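Local coordinates for protein EvdMO1 (Micromonospora carbonacea, PDB 5T39) that probably transfers a methyl group from S-adenosylmethionine during everninomicin biosynthesis, through the methyltransferase half of a fused methyltransferase-oxidase enzyme, at residues Glu71-Ala76 against Phe144-Cys149; Thr77-Leu82 against Pro97-Leu102; Ala84-Asp89 against Leu111-Phe116; Asp89-Ala94 against Phe116-His121; Ile173-His178 against Ile247-Arg252. All blocks are in the same frame, centred on the assembly; numbering follows the deposited sequence.

Contacts 1, 2 and 5 lie along one mixed, Rossmann-like sheet; contact 4 joins two helices beside it, and contact 3 joins the loop before helix 88-94 to helix 108-121. Contacts 1 and 2 have centres about 8 Å apart and join through L148 N and L80 O, 2.8 Å apart. Contact 1 meets contact 5 where V147 O is 2.9 Å from Y174 N. Contacts 3 and 4, with centres about 7 Å apart, share D89 and F116. E81 OE2 and T90 OG1, 2.6 Å apart, tie contact 2 to contact 4. S-adenosyl-L-homocysteine touches L85 of contact 3. The E81 and S176 side chains come within about 5 and 6 Å of it.

Contact 1 (Glu71-Ala76 against Phe144-Cys149); sequences EAFPGA and FDAVLC
F73 meets A146 where the chain leaves helix 62-72 and turns toward strand 78-82 of the Rossmann-like methyltransferase fold; A146 lies on the segment leading along the neighbouring strand 146-150. F73 is the first residue to leave helical backbone angles and opens a type I beta turn to A76, closed by A76 N donating to F73 O. At F73 CB the approach is still loose, 4.2 Å from A146 CB. The first torsion, with CG anti to the carbonyl carbon (chi1 -58°), sets CG itself 3.6 Å from A146 CB. CD2 comes nearest, 3.5 Å from A146 CB, with CE2 and CD1 a little farther. The far atoms CE1 and CZ both lie 4.1 Å from A146 CB. Such even spacing means the methyl sits over the middle of the ring: its line to the centroid is 14° off the ring normal, a CH-pi contact. A72 CB lies over the opposite face, displaced toward the rim, and F69 and V250 also pack on F73. Beyond the turn, D145 OD2 accepts from T77 N and R78 N, which holds the carboxylate beside the turn. There A76 CB rests 3.8 Å from D145 CB.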
# COMPACT_ATOMS: atom_id res chain seq x y z
N GLU A 71 -8.35 4.80 13.61
CA GLU A 71 -8.03 4.88 15.03
C GLU A 71 -6.74 5.65 15.25
O GLU A 71 -6.64 6.45 16.18
CB GLU A 71 -7.93 3.47 15.64
CG GLU A 71 -9.27 2.79 15.86
CD GLU A 71 -9.17 1.31 16.23
OE1 GLU A 71 -8.07 0.73 16.12
OE2 GLU A 71 -10.21 0.74 16.61
N ALA A 72 -5.76 5.45 14.37
CA ALA A 72 -4.48 6.14 14.47
C ALA A 72 -4.59 7.60 14.04
O ALA A 72 -3.91 8.47 14.61
CB ALA A 72 -3.45 5.42 13.60
N PHE A 73 -5.40 7.88 13.00
CA PHE A 73 -5.49 9.20 12.37
C PHE A 73 -6.95 9.63 12.29
O PHE A 73 -7.52 9.76 11.20
CB PHE A 73 -4.82 9.16 11.00
CG PHE A 73 -3.38 8.73 11.05
CD1 PHE A 73 -2.43 9.55 11.65
CD2 PHE A 73 -2.98 7.52 10.53
CE1 PHE A 73 -1.11 9.17 11.72
CE2 PHE A 73 -1.64 7.13 10.61
CZ PHE A 73 -0.72 7.95 11.20
N PRO A 74 -7.59 9.87 13.43
CA PRO A 74 -9.04 10.14 13.41
C PRO A 74 -9.42 11.41 12.66
O PRO A 74 -10.53 11.49 12.13
CB PRO A 74 -9.40 10.23 14.90
CG PRO A 74 -8.10 10.55 15.58
CD PRO A 74 -7.06 9.81 14.79
N GLY A 75 -8.54 12.40 12.64
CA GLY A 75 -8.83 13.63 11.95
C GLY A 75 -8.49 13.64 10.48
O GLY A 75 -8.66 14.67 9.82
N ALA A 76 -8.03 12.53 9.91
CA ALA A 76 -7.55 12.55 8.53
C ALA A 76 -8.67 12.82 7.54
O ALA A 76 -9.70 12.14 7.52
CB ALA A 76 -6.89 11.22 8.19
N PHE A 144 -0.67 15.58 3.01
CA PHE A 144 -1.63 14.58 3.44
C PHE A 144 -1.62 14.48 4.95
O PHE A 144 -0.57 14.64 5.59
CB PHE A 144 -1.31 13.22 2.83
CG PHE A 144 -1.31 13.24 1.34
CD1 PHE A 144 -2.46 12.96 0.64
CD2 PHE A 144 -0.18 13.61 0.63
CE1 PHE A 144 -2.49 13.03 -0.75
CE2 PHE A 144 -0.20 13.68 -0.73
CZ PHE A 144 -1.35 13.39 -1.43
N ASP A 145 -2.77 14.17 5.52
CA ASP A 145 -2.83 13.93 6.95
C ASP A 145 -2.10 12.65 7.33
O ASP A 145 -1.55 12.56 8.44
CB ASP A 145 -4.29 13.85 7.37
CG ASP A 145 -5.01 15.16 7.15
OD1 ASP A 145 -4.56 16.17 7.69
OD2 ASP A 145 -6.03 15.18 6.43
N ALA A 146 -2.10 11.66 6.46
CA ALA A 146 -1.42 10.41 6.74
C ALA A 146 -1.24 9.65 5.44
O ALA A 146 -1.96 9.87 4.45
CB ALA A 146 -2.18 9.57 7.77
N VAL A 147 -0.27 8.75 5.46
CA VAL A 147 0.09 7.89 4.34
C VAL A 147 -0.15 6.44 4.75
O VAL A 147 0.30 6.02 5.83
CB VAL A 147 1.58 8.08 3.97
CG1 VAL A 147 2.01 7.13 2.87
CG2 VAL A 147 1.85 9.51 3.59
N LEU A 148 -0.84 5.69 3.91
CA LEU A 148 -0.95 4.25 4.06
C LEU A 148 0.11 3.61 3.18
O LEU A 148 0.15 3.86 1.97
CB LEU A 148 -2.35 3.75 3.67
CG LEU A 148 -2.54 2.23 3.70
CD1 LEU A 148 -2.27 1.66 5.08
CD2 LEU A 148 -3.94 1.85 3.25
N CYS A 149 0.98 2.79 3.80
CA CYS A 149 2.05 2.10 3.08
C CYS A 149 2.06 0.65 3.54
O CYS A 149 2.79 0.28 4.48
CB CYS A 149 3.38 2.79 3.35
SG CYS A 149 4.77 2.06 2.47

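Contact 2 (Thr77-Leu82 against Pro97-Leu102); sequences TRILEL and PGTSIL
A beta-alpha-beta unit of the Rossmann-like sheet places strand 78-82 parallel to strand 100-105, and R78 faces S100, I79 faces I101 and L80 faces L102. The short strand axes differ by 28°. I79 N donates to S100 O and I79 O accepts from L102 N, each 2.9 Å; E81 N continues the ladder to L102 O. T77 O is gripped by S100 N and by a water that also reaches S100 OG. In the conformers described here, R78 bends at chi2 (73°) to bring NH1 2.9 Å from S100 OG, within the guanidinium plane and nearly straight at 167°. A second water joins NH1 to I101 O. On the other face I79 CD1 packs tightly on T99 CG2 at 3.5 Å and beside I101 CD1 at 3.6 Å. I79, T99 and I101 face Y70 of helix 62-72, and I101 also meets helix 88-94; on the R78 face L80 packs on F144, while L102 touches strand 126-130. Within the sheet, strand 146-150 pairs with the other edge of 78-82.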
# COMPACT_ATOMS: atom_id res chain seq x y z
N THR A 77 -8.44 13.81 6.68
CA THR A 77 -9.35 14.12 5.59
C THR A 77 -8.71 14.01 4.22
O THR A 77 -9.43 14.06 3.22
CB THR A 77 -9.93 15.54 5.73
OG1 THR A 77 -8.88 16.51 5.63
CG2 THR A 77 -10.70 15.71 7.04
N ARG A 78 -7.39 13.91 4.13
CA ARG A 78 -6.69 13.77 2.86
C ARG A 78 -5.62 12.71 3.06
O ARG A 78 -4.70 12.93 3.86
CB ARG A 78 -6.07 15.12 2.50
CG ARG A 78 -5.27 15.19 1.22
CD ARG A 78 -6.13 15.14 -0.01
NE ARG A 78 -5.32 15.10 -1.23
CZ ARG A 78 -5.75 14.58 -2.37
NH1 ARG A 78 -6.97 14.07 -2.43
NH2 ARG A 78 -4.97 14.55 -3.44
N ILE A 79 -5.72 11.57 2.37
CA ILE A 79 -4.88 10.41 2.59
C ILE A 79 -4.16 10.04 1.30
O ILE A 79 -4.76 10.09 0.23
CB ILE A 79 -5.75 9.21 3.06
CG1 ILE A 79 -6.45 9.52 4.38
CG2 ILE A 79 -4.91 7.94 3.21
CD1 ILE A 79 -7.48 8.49 4.76
N LEU A 80 -2.91 9.62 1.43
CA LEU A 80 -2.13 9.07 0.33
C LEU A 80 -1.96 7.58 0.57
O LEU A 80 -1.46 7.20 1.63
CB LEU A 80 -0.76 9.75 0.26
CG LEU A 80 0.20 9.24 -0.81
CD1 LEU A 80 -0.36 9.46 -2.20
CD2 LEU A 80 1.55 9.92 -0.66
N GLU A 81 -2.35 6.76 -0.40
CA GLU A 81 -2.16 5.31 -0.32
C GLU A 81 -1.13 4.90 -1.37
O GLU A 81 -1.27 5.24 -2.55
CB GLU A 81 -3.47 4.57 -0.55
CG GLU A 81 -3.26 3.07 -0.59
CD GLU A 81 -4.45 2.32 -1.10
OE1 GLU A 81 -4.42 1.07 -1.00
OE2 GLU A 81 -5.37 2.97 -1.62
N LEU A 82 -0.12 4.16 -0.94
CA LEU A 82 0.95 3.73 -1.83
C LEU A 82 0.80 2.25 -2.17
O LEU A 82 0.74 1.40 -1.28
CB LEU A 82 2.31 3.97 -1.16
CG LEU A 82 2.55 5.42 -0.73
CD1 LEU A 82 3.89 5.54 -0.07
CD2 LEU A 82 2.44 6.38 -1.90
N PRO A 97 -17.60 9.94 4.03
CA PRO A 97 -17.54 11.21 3.32
C PRO A 97 -16.74 12.19 4.16
O PRO A 97 -16.60 12.05 5.38
CB PRO A 97 -19.00 11.63 3.21
CG PRO A 97 -19.61 11.06 4.43
CD PRO A 97 -18.92 9.74 4.65
N GLY A 98 -16.19 13.18 3.49
CA GLY A 98 -15.29 14.09 4.12
C GLY A 98 -13.82 13.72 4.04
O GLY A 98 -12.99 14.56 4.40
N THR A 99 -13.46 12.51 3.59
CA THR A 99 -12.06 12.14 3.39
C THR A 99 -11.81 11.81 1.92
O THR A 99 -12.53 11.00 1.35
CB THR A 99 -11.59 10.97 4.31
OG1 THR A 99 -11.74 11.31 5.70
CG2 THR A 99 -10.13 10.60 4.06
N SER A 100 -10.76 12.41 1.33
CA SER A 100 -10.37 12.18 -0.05
C SER A 100 -9.09 11.37 -0.04
O SER A 100 -8.24 11.55 0.84
CB SER A 100 -10.13 13.49 -0.80
OG SER A 100 -9.00 14.19 -0.32
N ILE A 101 -8.96 10.47 -1.01
CA ILE A 101 -7.84 9.54 -1.08
C ILE A 101 -7.17 9.69 -2.43
O ILE A 101 -7.86 9.71 -3.46
CB ILE A 101 -8.31 8.08 -0.94
CG1 ILE A 101 -9.43 7.92 0.11
CG2 ILE A 101 -7.08 7.18 -0.70
CD1 ILE A 101 -9.02 8.29 1.47
N LEU A 102 -5.85 9.75 -2.44
CA LEU A 102 -5.05 9.59 -3.65
C LEU A 102 -4.34 8.25 -3.54
O LEU A 102 -3.55 8.06 -2.61
CB LEU A 102 -4.03 10.71 -3.80
CG LEU A 102 -3.07 10.57 -4.99
CD1 LEU A 102 -3.79 10.54 -6.33
CD2 LEU A 102 -2.06 11.71 -4.99
O HOH W 1 -10.15 16.20 1.27
O HOH W 2 -8.52 12.38 -4.16

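Contact 3 (Ala84-Asp89 against Leu111-Phe116); sequences ALEGAD and LRRAEF. With SAH (S-adenosyl-L-homocysteine), chain B.
The E86 carboxylate and the R113 guanidinium stand with planes 80° apart, in a salt bridge whose R113 NH1 to E86 OE2 distance is 2.9 Å; as a hydrogen bond it is weak, bent to 129° at the proton. R113 CD lies 3.5 Å from E86 OE2. At the edge of the neighbouring R112 guanidinium, in its plane, lies the E115 carboxylate, whose OE1 receives R112 NH1 on the syn side, 22° out of the carboxylate plane. Both partners of the buried pair are held further: E86 OE2 and OE1 accept from V38 N and N39 N, and R113 donates to Q205, L34 and N110. The loop fits the first motif of class I methyltransferases, the glycine-containing turn between the first strand and the next helix. It forms a type II' turn from A84 to G87, and G87 N, at the N-cap position, lies 3.6 Å from A114 CB. On the other side of the loop L85 CA approaches O3' of S-adenosyl-L-homocysteine at 3.2 Å.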
# COMPACT_ATOMS: atom_id res chain seq x y z
N ALA A 84 -1.70 0.75 -4.44
CA ALA A 84 -3.13 0.54 -4.24
C ALA A 84 -3.67 -0.77 -4.83
O ALA A 84 -4.80 -1.15 -4.49
CB ALA A 84 -3.89 1.73 -4.81
N LEU A 85 -2.91 -1.45 -5.69
CA LEU A 85 -3.31 -2.74 -6.24
C LEU A 85 -4.66 -2.64 -6.97
O LEU A 85 -4.74 -1.97 -8.00
CB LEU A 85 -3.23 -3.85 -5.18
CG LEU A 85 -3.50 -5.29 -5.62
CD1 LEU A 85 -2.82 -5.63 -6.93
CD2 LEU A 85 -3.09 -6.27 -4.52
N GLU A 86 -5.71 -3.28 -6.44
CA GLU A 86 -7.03 -3.31 -7.06
C GLU A 86 -8.03 -2.43 -6.31
O GLU A 86 -9.24 -2.53 -6.52
CB GLU A 86 -7.52 -4.76 -7.17
CG GLU A 86 -6.63 -5.54 -8.11
CD GLU A 86 -6.81 -7.05 -8.10
OE1 GLU A 86 -7.39 -7.63 -7.17
OE2 GLU A 86 -6.32 -7.67 -9.07
N GLY A 87 -7.52 -1.53 -5.47
CA GLY A 87 -8.33 -0.52 -4.82
C GLY A 87 -9.10 -0.96 -3.60
O GLY A 87 -9.94 -0.19 -3.13
N ALA A 88 -8.83 -2.13 -3.05
CA ALA A 88 -9.66 -2.61 -1.93
C ALA A 88 -9.49 -1.72 -0.69
O ALA A 88 -10.47 -1.36 -0.03
CB ALA A 88 -9.33 -4.06 -1.61
N ASP A 89 -8.24 -1.39 -0.33
CA ASP A 89 -8.04 -0.49 0.81
C ASP A 89 -8.50 0.92 0.47
O ASP A 89 -9.05 1.62 1.33
CB ASP A 89 -6.56 -0.45 1.23
CG ASP A 89 -6.09 -1.70 1.93
OD1 ASP A 89 -6.92 -2.46 2.47
OD2 ASP A 89 -4.85 -1.89 1.97
N LEU A 111 -3.88 -0.98 -11.86
CA LEU A 111 -4.57 0.31 -11.83
C LEU A 111 -5.90 0.24 -12.57
O LEU A 111 -6.91 0.79 -12.11
CB LEU A 111 -3.67 1.38 -12.44
CG LEU A 111 -4.28 2.75 -12.69
CD1 LEU A 111 -4.71 3.36 -11.40
CD2 LEU A 111 -3.30 3.63 -13.39
N ARG A 112 -5.92 -0.41 -13.73
CA ARG A 112 -7.17 -0.50 -14.49
C ARG A 112 -8.24 -1.23 -13.70
O ARG A 112 -9.42 -0.87 -13.76
CB ARG A 112 -6.96 -1.18 -15.83
CG ARG A 112 -6.07 -0.42 -16.80
CD ARG A 112 -6.43 1.05 -16.95
NE ARG A 112 -5.39 1.73 -17.72
CZ ARG A 112 -5.01 2.99 -17.54
NH1 ARG A 112 -5.58 3.74 -16.60
NH2 ARG A 112 -4.05 3.51 -18.29
N ARG A 113 -7.86 -2.27 -12.96
CA ARG A 113 -8.79 -2.93 -12.06
C ARG A 113 -9.32 -2.01 -10.98
O ARG A 113 -10.53 -1.95 -10.72
CB ARG A 113 -8.32 -4.28 -11.52
CG ARG A 113 -7.75 -5.18 -12.55
CD ARG A 113 -7.66 -6.63 -12.08
NE ARG A 113 -6.66 -7.26 -12.91
CZ ARG A 113 -5.35 -7.29 -12.64
NH1 ARG A 113 -4.88 -6.90 -11.47
NH2 ARG A 113 -4.52 -7.75 -13.55
N ALA A 114 -8.41 -1.30 -10.33
CA ALA A 114 -8.79 -0.37 -9.27
C ALA A 114 -9.73 0.71 -9.80
O ALA A 114 -10.71 1.06 -9.14
CB ALA A 114 -7.54 0.25 -8.65
N GLU A 115 -9.46 1.23 -11.00
CA GLU A 115 -10.34 2.25 -11.58
C GLU A 115 -11.73 1.70 -11.83
O GLU A 115 -12.73 2.38 -11.58
CB GLU A 115 -9.73 2.78 -12.88
CG GLU A 115 -8.51 3.65 -12.68
CD GLU A 115 -7.81 4.04 -13.97
OE1 GLU A 115 -7.73 3.21 -14.90
OE2 GLU A 115 -7.32 5.18 -14.06
N PHE A 116 -11.82 0.46 -12.31
CA PHE A 116 -13.11 -0.19 -12.50
C PHE A 116 -13.85 -0.33 -11.17
O PHE A 116 -15.04 -0.03 -11.07
CB PHE A 116 -12.86 -1.54 -13.17
CG PHE A 116 -14.03 -2.49 -13.17
CD1 PHE A 116 -15.17 -2.24 -13.91
CD2 PHE A 116 -13.96 -3.66 -12.44
CE1 PHE A 116 -16.21 -3.16 -13.93
CE2 PHE A 116 -14.98 -4.58 -12.47
CZ PHE A 116 -16.11 -4.33 -13.20
N SAH B . -1.18 -2.26 -0.59
CA SAH B . -1.88 -3.49 -0.97
CB SAH B . -1.17 -4.22 -2.10
CG SAH B . 0.24 -4.68 -1.76
SD SAH B . 0.99 -5.64 -3.09
C SAH B . -1.99 -4.41 0.23
O SAH B . -2.66 -5.44 0.16
OXT SAH B . -1.39 -4.11 1.26
C5' SAH B . 2.11 -4.38 -3.74
C4' SAH B . 1.44 -3.35 -4.65
O4' SAH B . 2.38 -2.29 -4.84
C3' SAH B . 1.08 -3.89 -6.02
O3' SAH B . -0.13 -3.35 -6.50
C2' SAH B . 2.27 -3.46 -6.85
O2' SAH B . 2.07 -3.39 -8.25
C1' SAH B . 2.60 -2.11 -6.23
N9 SAH B . 3.97 -1.66 -6.43
C8 SAH B . 5.12 -2.41 -6.32
N7 SAH B . 6.20 -1.63 -6.54
C5 SAH B . 5.73 -0.38 -6.79
C6 SAH B . 6.37 0.82 -7.10
N6 SAH B . 7.69 0.94 -7.23
N1 SAH B . 5.60 1.93 -7.30
C2 SAH B . 4.24 1.85 -7.20
N3 SAH B . 3.57 0.69 -6.93
C4 SAH B . 4.35 -0.39 -6.72

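Contact 4 (Asp89-Ala94 against Phe116-His121); sequences DTLALA and FVMEVH
L91 and M118 mark the nearest backbone approach, 7.1 Å between CA atoms, of two helical segments whose axes approach no closer than 10.6 Å and run 35° from parallel. Side chains must therefore span the gap. The L91 chain leaves with CG anti to the backbone N (chi1 -176°), and its CD2 methyl lands over the middle of the H121 ring, 3.6 Å from the centroid and only 3° off the normal. L91 CD1 reaches H121 CB at 3.8 Å, and L91 CD2 grazes V117 CG1 at 4.2 Å. M118 bends at chi2 and chi3 until CE meets T90 CB at 3.8 Å; T90 OG1 is engaged elsewhere, with E81 OE2. M118 and T90 both also touch V126 of the edge strand 126-130, which places the two helices on the same side of the Rossmann-like sheet. F43 meets the H121 ring edge-to-face. No hydrogen bond crosses between 89-94 and 116-121: cohesion here rests on dispersion and one CH-pi contact.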
# COMPACT_ATOMS: atom_id res chain seq x y z
N ASP A 89 -8.24 -1.39 -0.33
CA ASP A 89 -8.04 -0.49 0.81
C ASP A 89 -8.50 0.92 0.47
O ASP A 89 -9.05 1.62 1.33
CB ASP A 89 -6.56 -0.45 1.23
CG ASP A 89 -6.09 -1.70 1.93
OD1 ASP A 89 -6.92 -2.46 2.47
OD2 ASP A 89 -4.85 -1.89 1.97
N THR A 90 -8.29 1.35 -0.78
CA THR A 90 -8.70 2.68 -1.20
C THR A 90 -10.19 2.85 -0.99
O THR A 90 -10.65 3.86 -0.42
CB THR A 90 -8.39 2.86 -2.70
OG1 THR A 90 -7.28 2.05 -3.11
CG2 THR A 90 -8.13 4.32 -3.00
N LEU A 91 -10.97 1.86 -1.42
CA LEU A 91 -12.42 1.90 -1.26
C LEU A 91 -12.81 1.92 0.21
O LEU A 91 -13.68 2.70 0.63
CB LEU A 91 -13.00 0.68 -1.97
CG LEU A 91 -14.52 0.59 -2.00
CD1 LEU A 91 -15.10 1.75 -2.77
CD2 LEU A 91 -14.91 -0.73 -2.61
N ALA A 92 -12.18 1.06 1.02
CA ALA A 92 -12.51 1.02 2.44
C ALA A 92 -12.21 2.35 3.13
O ALA A 92 -12.98 2.80 3.98
CB ALA A 92 -11.76 -0.13 3.11
N LEU A 93 -11.08 2.98 2.78
CA LEU A 93 -10.75 4.28 3.36
C LEU A 93 -11.70 5.37 2.92
O LEU A 93 -11.87 6.36 3.63
CB LEU A 93 -9.35 4.68 2.91
CG LEU A 93 -8.21 3.86 3.50
CD1 LEU A 93 -6.95 4.19 2.74
CD2 LEU A 93 -8.04 4.13 4.99
N ALA A 94 -12.31 5.23 1.75
CA ALA A 94 -13.16 6.26 1.17
C ALA A 94 -14.59 6.19 1.65
O ALA A 94 -15.39 7.06 1.29
CB ALA A 94 -13.13 6.16 -0.35
N PHE A 116 -11.82 0.46 -12.31
CA PHE A 116 -13.11 -0.19 -12.50
C PHE A 116 -13.85 -0.33 -11.17
O PHE A 116 -15.04 -0.03 -11.07
CB PHE A 116 -12.86 -1.54 -13.17
CG PHE A 116 -14.03 -2.49 -13.17
CD1 PHE A 116 -15.17 -2.24 -13.91
CD2 PHE A 116 -13.96 -3.66 -12.44
CE1 PHE A 116 -16.21 -3.16 -13.93
CE2 PHE A 116 -14.98 -4.58 -12.47
CZ PHE A 116 -16.11 -4.33 -13.20
N VAL A 117 -13.14 -0.78 -10.13
CA VAL A 117 -13.76 -0.92 -8.81
C VAL A 117 -14.36 0.41 -8.36
O VAL A 117 -15.50 0.47 -7.87
CB VAL A 117 -12.73 -1.47 -7.81
CG1 VAL A 117 -13.24 -1.40 -6.37
CG2 VAL A 117 -12.36 -2.91 -8.17
N MET A 118 -13.60 1.50 -8.51
CA MET A 118 -14.11 2.79 -8.06
C MET A 118 -15.34 3.21 -8.86
O MET A 118 -16.25 3.83 -8.31
CB MET A 118 -13.06 3.89 -8.15
CG MET A 118 -11.84 3.64 -7.33
SD MET A 118 -12.13 3.18 -5.60
CE MET A 118 -10.85 1.93 -5.48
N GLU A 119 -15.34 2.95 -10.16
CA GLU A 119 -16.49 3.30 -10.97
C GLU A 119 -17.72 2.49 -10.58
O GLU A 119 -18.82 3.04 -10.45
CB GLU A 119 -16.18 3.14 -12.46
CG GLU A 119 -17.34 3.63 -13.30
CD GLU A 119 -17.07 3.67 -14.79
OE1 GLU A 119 -16.01 3.22 -15.24
OE2 GLU A 119 -17.95 4.16 -15.52
N VAL A 120 -17.55 1.18 -10.37
CA VAL A 120 -18.69 0.34 -9.99
C VAL A 120 -19.29 0.82 -8.68
O VAL A 120 -20.51 0.82 -8.51
CB VAL A 120 -18.26 -1.14 -9.91
CG1 VAL A 120 -19.35 -2.00 -9.30
CG2 VAL A 120 -17.86 -1.66 -11.26
N HIS A 121 -18.45 1.21 -7.73
CA HIS A 121 -18.89 1.62 -6.40
C HIS A 121 -19.24 3.10 -6.30
O HIS A 121 -19.73 3.53 -5.26
CB HIS A 121 -17.82 1.26 -5.36
CG HIS A 121 -17.76 -0.20 -5.05
ND1 HIS A 121 -18.48 -0.76 -4.03
CD2 HIS A 121 -17.07 -1.21 -5.64
CE1 HIS A 121 -18.25 -2.06 -4.00
NE2 HIS A 121 -17.40 -2.36 -4.97

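Contact 5 (Ile173-His178 against Ile247-Arg252); sequences IYLSTH and IVVVGR
Y174 and V248 meet on one face of an antiparallel ladder characteristic of the class I methyltransferase fold, in which strand 244-252 runs against the otherwise parallel run of strands and lies next to 172-180. The short strand axes make 159° between their N-to-C directions. I173 with G251, L175 with V249 and T177 with I247 are hydrogen-bonded pairs, each joined by two backbone bonds; Y174 with V250 and S176 with V248 are non-hydrogen-bonded pairs. On the Y174 face the two methyls of V248 divide their neighbours. CG1 nudges the end of the tyrosine, 3.7 Å from Y174 CZ, and CG2 lies 3.7 Å from S176 OG; V250 CG2 lies more loosely beside the near end of the ring, 4.2 Å from Y174 CD1. V248 thus wedges between Y174 and S176. On the other face two pairs lie side by side: V249 CG2 nests against L175 CB at 3.9 Å, while T177 CG2 and I247 CG2 meet at 3.8 Å. At the end of that row I173 CG2, set between its backbone N and carbonyl carbon, covers the bare backbone of G251, 3.8 Å from G251 CA. I247 and V249 turn this face toward helix 218-228. By S176 OG a water lies at 3.2 Å, and it donates a weak bond to I247 O.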
# COMPACT_ATOMS: atom_id res chain seq x y z
N ILE A 173 2.34 7.91 9.17
CA ILE A 173 2.40 6.76 8.29
C ILE A 173 1.83 5.55 9.01
O ILE A 173 2.12 5.31 10.19
CB ILE A 173 3.83 6.50 7.77
CG1 ILE A 173 3.83 5.41 6.68
CG2 ILE A 173 4.80 6.16 8.91
CD1 ILE A 173 5.17 5.26 5.99
N TYR A 174 1.02 4.77 8.30
CA TYR A 174 0.57 3.45 8.73
C TYR A 174 1.34 2.48 7.85
O TYR A 174 1.11 2.43 6.64
CB TYR A 174 -0.93 3.32 8.55
CG TYR A 174 -1.54 2.03 9.04
CD1 TYR A 174 -2.29 1.99 10.21
CD2 TYR A 174 -1.39 0.85 8.32
CE1 TYR A 174 -2.87 0.82 10.65
CE2 TYR A 174 -1.98 -0.32 8.76
CZ TYR A 174 -2.72 -0.32 9.92
OH TYR A 174 -3.32 -1.46 10.39
N LEU A 175 2.30 1.79 8.44
CA LEU A 175 3.26 0.97 7.71
C LEU A 175 3.04 -0.50 8.07
O LEU A 175 3.18 -0.87 9.23
CB LEU A 175 4.68 1.39 8.08
CG LEU A 175 5.80 0.55 7.45
CD1 LEU A 175 5.83 0.77 5.95
CD2 LEU A 175 7.13 0.89 8.09
N SER A 176 2.75 -1.32 7.07
CA SER A 176 2.67 -2.77 7.25
C SER A 176 3.71 -3.37 6.32
O SER A 176 3.67 -3.12 5.10
CB SER A 176 1.27 -3.25 6.91
OG SER A 176 1.17 -4.66 7.03
N THR A 177 4.67 -4.11 6.88
CA THR A 177 5.78 -4.61 6.09
C THR A 177 6.37 -5.86 6.71
O THR A 177 6.24 -6.10 7.91
CB THR A 177 6.87 -3.53 5.95
OG1 THR A 177 7.86 -3.96 5.00
CG2 THR A 177 7.53 -3.19 7.28
N HIS A 178 7.06 -6.62 5.87
CA HIS A 178 8.02 -7.59 6.38
C HIS A 178 9.35 -6.92 6.67
O HIS A 178 9.69 -5.86 6.13
CB HIS A 178 8.28 -8.68 5.35
CG HIS A 178 7.08 -9.49 5.00
ND1 HIS A 178 6.37 -10.21 5.93
CD2 HIS A 178 6.47 -9.72 3.81
CE1 HIS A 178 5.37 -10.84 5.34
NE2 HIS A 178 5.41 -10.56 4.05
N ILE A 247 5.43 -6.83 10.62
CA ILE A 247 5.18 -5.75 11.57
C ILE A 247 4.19 -4.76 10.97
O ILE A 247 4.16 -4.51 9.76
CB ILE A 247 6.50 -5.09 12.03
CG1 ILE A 247 6.32 -4.32 13.34
CG2 ILE A 247 7.08 -4.20 10.93
CD1 ILE A 247 7.63 -3.82 13.93
N VAL A 248 3.37 -4.19 11.85
CA VAL A 248 2.51 -3.06 11.54
C VAL A 248 2.82 -1.99 12.56
O VAL A 248 2.71 -2.23 13.77
CB VAL A 248 1.02 -3.43 11.57
CG1 VAL A 248 0.17 -2.22 11.18
CG2 VAL A 248 0.71 -4.62 10.66
N VAL A 249 3.19 -0.81 12.09
CA VAL A 249 3.51 0.30 12.97
C VAL A 249 2.82 1.55 12.48
O VAL A 249 2.53 1.72 11.29
CB VAL A 249 5.02 0.59 13.12
CG1 VAL A 249 5.77 -0.65 13.52
CG2 VAL A 249 5.60 1.18 11.87
N VAL A 250 2.57 2.45 13.42
CA VAL A 250 2.17 3.81 13.14
C VAL A 250 3.34 4.71 13.47
O VAL A 250 3.83 4.70 14.61
CB VAL A 250 0.93 4.21 13.95
CG1 VAL A 250 0.56 5.65 13.65
CG2 VAL A 250 -0.23 3.27 13.68
N GLY A 251 3.82 5.45 12.49
CA GLY A 251 4.88 6.42 12.69
C GLY A 251 4.30 7.82 12.69
O GLY A 251 3.45 8.15 11.85
N ARG A 252 4.77 8.64 13.62
CA ARG A 252 4.33 10.01 13.73
C ARG A 252 5.54 10.93 13.82
O ARG A 252 6.46 10.70 14.62
CB ARG A 252 3.42 10.20 14.93
CG ARG A 252 2.13 9.40 14.83
CD ARG A 252 1.27 9.59 16.06
NE ARG A 252 -0.07 9.00 15.95
CZ ARG A 252 -0.40 7.77 16.34
NH1 ARG A 252 0.51 6.95 16.85
NH2 ARG A 252 -1.66 7.37 16.23
O HOH W 3 2.54 -7.06 8.66